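Local coordinates for protein PrgZ (Enterococcus faecalis, PDB 4FAJ) that serves as a membrane-anchored extracellular pheromone receptor of the solute-binding protein family 5, binding peptide and probably passing it on for import, at residues Tyr311-Phe321 with Asn358-Pro368. Numbering follows the deposited sequence.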
loop_
_atom_site.group_PDB
_atom_site.type_symbol
_atom_site.label_atom_id
_atom_site.label_comp_id
_atom_site.label_asym_id
_atom_site.label_seq_id
_atom_site.Cartn_x
_atom_site.Cartn_y
_atom_site.Cartn_z
ATOM N N TYR A 311 3.811 -15.374 -19.848
ATOM C CA TYR A 311 3.757 -15.463 -18.379
ATOM C C TYR A 311 4.918 -14.702 -17.733
ATOM O O TYR A 311 6.052 -14.759 -18.215
ATOM C CB TYR A 311 3.835 -16.940 -17.948
ATOM C CG TYR A 311 3.786 -17.181 -16.439
ATOM C CD1 TYR A 311 4.956 -17.264 -15.678
ATOM C CD2 TYR A 311 2.565 -17.338 -15.779
ATOM C CE1 TYR A 311 4.908 -17.500 -14.286
ATOM C CE2 TYR A 311 2.505 -17.568 -14.404
ATOM C CZ TYR A 311 3.677 -17.647 -13.660
ATOM O OH TYR A 311 3.592 -17.879 -12.292
ATOM N N SER A 312 4.644 -14.011 -16.628
ATOM C CA SER A 312 5.723 -13.503 -15.769
ATOM C C SER A 312 5.276 -13.532 -14.311
ATOM O O SER A 312 4.090 -13.457 -14.038
ATOM C CB SER A 312 6.113 -12.081 -16.171
ATOM O OG SER A 312 5.060 -11.166 -15.908
ATOM N N THR A 313 6.223 -13.679 -13.389
ATOM C CA THR A 313 5.948 -13.436 -11.977
ATOM C C THR A 313 7.014 -12.507 -11.419
ATOM O O THR A 313 8.193 -12.646 -11.740
ATOM C CB THR A 313 5.878 -14.729 -11.143
ATOM O OG1 THR A 313 5.552 -14.400 -9.779
ATOM C CG2 THR A 313 7.189 -15.472 -11.174
ATOM N N THR A 314 6.582 -11.576 -10.575
ATOM C CA THR A 314 7.440 -10.519 -10.057
ATOM C C THR A 314 7.172 -10.388 -8.564
ATOM O O THR A 314 6.024 -10.197 -8.162
ATOM C CB THR A 314 7.149 -9.171 -10.747
ATOM O OG1 THR A 314 7.123 -9.344 -12.169
ATOM C CG2 THR A 314 8.232 -8.111 -10.371
ATOM N N LEU A 315 8.220 -10.510 -7.748
ATOM C CA LEU A 315 8.080 -10.497 -6.290
ATOM C C LEU A 315 7.919 -9.068 -5.806
ATOM O O LEU A 315 8.677 -8.190 -6.212
ATOM C CB LEU A 315 9.305 -11.132 -5.614
ATOM C CG LEU A 315 9.229 -11.323 -4.097
ATOM C CD1 LEU A 315 8.146 -12.345 -3.749
ATOM C CD2 LEU A 315 10.590 -11.765 -3.538
ATOM N N MET A 316 6.920 -8.842 -4.956
ATOM C CA MET A 316 6.593 -7.505 -4.460
ATOM C C MET A 316 7.024 -7.327 -2.999
ATOM O O MET A 316 7.105 -8.298 -2.256
ATOM C CB MET A 316 5.098 -7.279 -4.540
ATOM C CG MET A 316 4.498 -7.397 -5.926
ATOM S SD MET A 316 4.843 -5.938 -6.931
ATOM C CE MET A 316 5.997 -6.619 -8.102
ATOM N N ALA A 317 7.266 -6.072 -2.598
ATOM C CA ALA A 317 7.575 -5.722 -1.195
ATOM C C ALA A 317 6.266 -5.583 -0.417
ATOM O O ALA A 317 5.901 -4.500 0.059
ATOM C CB ALA A 317 8.406 -4.423 -1.128
ATOM N N ASN A 318 5.570 -6.709 -0.273
ATOM C CA ASN A 318 4.164 -6.716 0.114
ATOM C C ASN A 318 3.923 -7.958 0.975
ATOM O O ASN A 318 4.079 -9.071 0.502
ATOM C CB ASN A 318 3.347 -6.697 -1.191
ATOM C CG ASN A 318 1.822 -6.765 -1.014
ATOM O OD1 ASN A 318 1.116 -6.950 -2.021
ATOM N ND2 ASN A 318 1.302 -6.581 0.208
ATOM N N THR A 319 3.593 -7.748 2.250
ATOM C CA THR A 319 3.290 -8.836 3.168
ATOM C C THR A 319 1.773 -8.874 3.408
ATOM O O THR A 319 1.167 -7.841 3.713
ATOM C CB THR A 319 4.012 -8.638 4.514
ATOM O OG1 THR A 319 5.438 -8.636 4.304
ATOM C CG2 THR A 319 3.634 -9.756 5.518
ATOM N N MET A 320 1.171 -10.050 3.267
ATOM C CA MET A 320 -0.224 -10.252 3.690
ATOM C C MET A 320 -0.239 -10.780 5.138
ATOM O O MET A 320 0.507 -11.706 5.483
ATOM C CB MET A 320 -0.959 -11.224 2.757
ATOM C CG MET A 320 -1.243 -10.687 1.370
ATOM S SD MET A 320 -2.299 -9.212 1.326
ATOM C CE MET A 320 -3.776 -9.788 2.174
ATOM N N PHE A 321 -1.083 -10.160 5.971
ATOM C CA PHE A 321 -1.178 -10.461 7.403
ATOM C C PHE A 321 -2.542 -11.034 7.772
ATOM O O PHE A 321 -3.514 -10.859 7.034
ATOM C CB PHE A 321 -1.044 -9.184 8.239
ATOM C CG PHE A 321 0.213 -8.404 8.016
ATOM C CD1 PHE A 321 1.414 -8.816 8.575
ATOM C CD2 PHE A 321 0.179 -7.196 7.332
ATOM C CE1 PHE A 321 2.572 -8.070 8.406
ATOM C CE2 PHE A 321 1.344 -6.440 7.155
ATOM C CZ PHE A 321 2.535 -6.881 7.683
ATOM N N ASN A 358 2.548 -19.222 -7.598
ATOM C CA ASN A 358 2.759 -18.186 -8.599
ATOM C C ASN A 358 3.916 -17.245 -8.274
ATOM O O ASN A 358 3.895 -16.087 -8.673
ATOM C CB ASN A 358 1.473 -17.364 -8.723
ATOM C CG ASN A 358 1.143 -16.601 -7.455
ATOM O OD1 ASN A 358 1.843 -16.719 -6.440
ATOM N ND2 ASN A 358 0.067 -15.820 -7.498
ATOM N N GLY A 359 4.907 -17.732 -7.531
ATOM C CA GLY A 359 6.070 -16.930 -7.198
ATOM C C GLY A 359 5.942 -16.162 -5.895
ATOM O O GLY A 359 6.882 -15.493 -5.480
ATOM N N SER A 360 4.798 -16.265 -5.229
ATOM C CA SER A 360 4.678 -15.756 -3.864
ATOM C C SER A 360 5.549 -16.629 -2.964
ATOM O O SER A 360 5.845 -17.778 -3.320
ATOM C CB SER A 360 3.231 -15.795 -3.385
ATOM O OG SER A 360 2.401 -14.952 -4.179
ATOM N N VAL A 361 5.969 -16.097 -1.813
ATOM C CA VAL A 361 6.810 -16.871 -0.892
ATOM C C VAL A 361 6.367 -16.700 0.564
ATOM O O VAL A 361 5.781 -15.684 0.927
ATOM C CB VAL A 361 8.300 -16.506 -1.044
ATOM C CG1 VAL A 361 8.778 -16.757 -2.487
ATOM C CG2 VAL A 361 8.542 -15.063 -0.643
ATOM N N ALA A 362 6.636 -17.712 1.381
ATOM C CA ALA A 362 6.353 -17.652 2.813
ATOM C C ALA A 362 7.009 -16.433 3.449
ATOM O O ALA A 362 8.150 -16.072 3.097
ATOM C CB ALA A 362 6.840 -18.926 3.512
ATOM N N SER A 363 6.288 -15.800 4.378
ATOM C CA SER A 363 6.845 -14.706 5.175
ATOM C C SER A 363 7.865 -15.266 6.160
ATOM O O SER A 363 7.657 -16.346 6.717
ATOM C CB SER A 363 5.746 -13.990 5.977
ATOM O OG SER A 363 4.865 -13.228 5.162
ATOM N N VAL A 364 8.961 -14.537 6.364
ATOM C CA VAL A 364 9.932 -14.854 7.423
ATOM C C VAL A 364 9.824 -13.871 8.587
ATOM O O VAL A 364 10.454 -14.047 9.617
ATOM C CB VAL A 364 11.379 -14.833 6.903
ATOM C CG1 VAL A 364 11.604 -15.967 5.888
ATOM C CG2 VAL A 364 11.742 -13.461 6.313
ATOM N N GLY A 365 9.047 -12.824 8.406
ATOM C CA GLY A 365 8.850 -11.808 9.433
ATOM C C GLY A 365 7.805 -10.830 8.931
ATOM O O GLY A 365 7.138 -11.084 7.914
ATOM N N VAL A 366 7.654 -9.710 9.626
ATOM C CA VAL A 366 6.737 -8.654 9.183
ATOM C C VAL A 366 7.252 -8.036 7.874
ATOM O O VAL A 366 6.476 -7.802 6.943
ATOM C CB VAL A 366 6.589 -7.575 10.278
ATOM C CG1 VAL A 366 5.878 -6.341 9.781
ATOM C CG2 VAL A 366 5.876 -8.171 11.524
ATOM N N VAL A 367 8.555 -7.775 7.823
ATOM C CA VAL A 367 9.175 -7.092 6.689
ATOM C C VAL A 367 9.486 -8.119 5.610
ATOM O O VAL A 367 10.000 -9.195 5.925
ATOM C CB VAL A 367 10.476 -6.360 7.093
ATOM C CG1 VAL A 367 11.138 -5.727 5.881
ATOM C CG2 VAL A 367 10.184 -5.296 8.142
ATOM N N PRO A 368 9.130 -7.814 4.346
ATOM C CA PRO A 368 9.415 -8.734 3.246
ATOM C C PRO A 368 10.878 -8.759 2.790
ATOM O O PRO A 368 11.627 -7.842 3.066
ATOM C CB PRO A 368 8.532 -8.215 2.117
ATOM C CG PRO A 368 8.336 -6.758 2.403
ATOM C CD PRO A 368 8.368 -6.626 3.893
HETATM O O HOH W 1 7.573 -13.580 -7.971
HETATM O O HOH W 2 6.481 -11.131 4.152
#
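Two threonines of 311-321 reach 358-368 through different chi1 torsions. Thr313 sets OG1 anti to its backbone N (chi1 -178°) and donates to the carbonyl of Asn358, OG1 to O 2.6 Å; Thr319 turns OG1 anti to its carbonyl carbon instead and donates to Val366, OG1 to O 3.0 Å. The donors are tilted 28° and 32° from the respective carbonyl planes. Each hydroxyl also accepts from a water, one of which donates onward to Gly359 O while the other joins Thr319 OG1 to Ser363 OG. Separately, the Asn358 side chain uses OD1 to accept from Ser360 N in an Asx turn and from Ser360 OG. Gly359, with positive phi, brings CA to 3.7 Å from Thr313 OG1. Apolar contacts flank the two bonds: Leu315 CD1 meets Val361 CG2 at 4.1 Å, Pro368 CG packs on Ala317, centre of an inverse gamma turn, and Val366 CG1 lies at the edge of the Phe321 ring. Strands 311-324 and 361-362 both pair antiparallel with 528-539, and Asn318 ND2 bonds a polar side chain of the bound peptide. Before and after the corner at Ala317, then, a threonine hydroxyl donates to a main-chain carbonyl and accepts from water, tying the strand to 358-368 at two points.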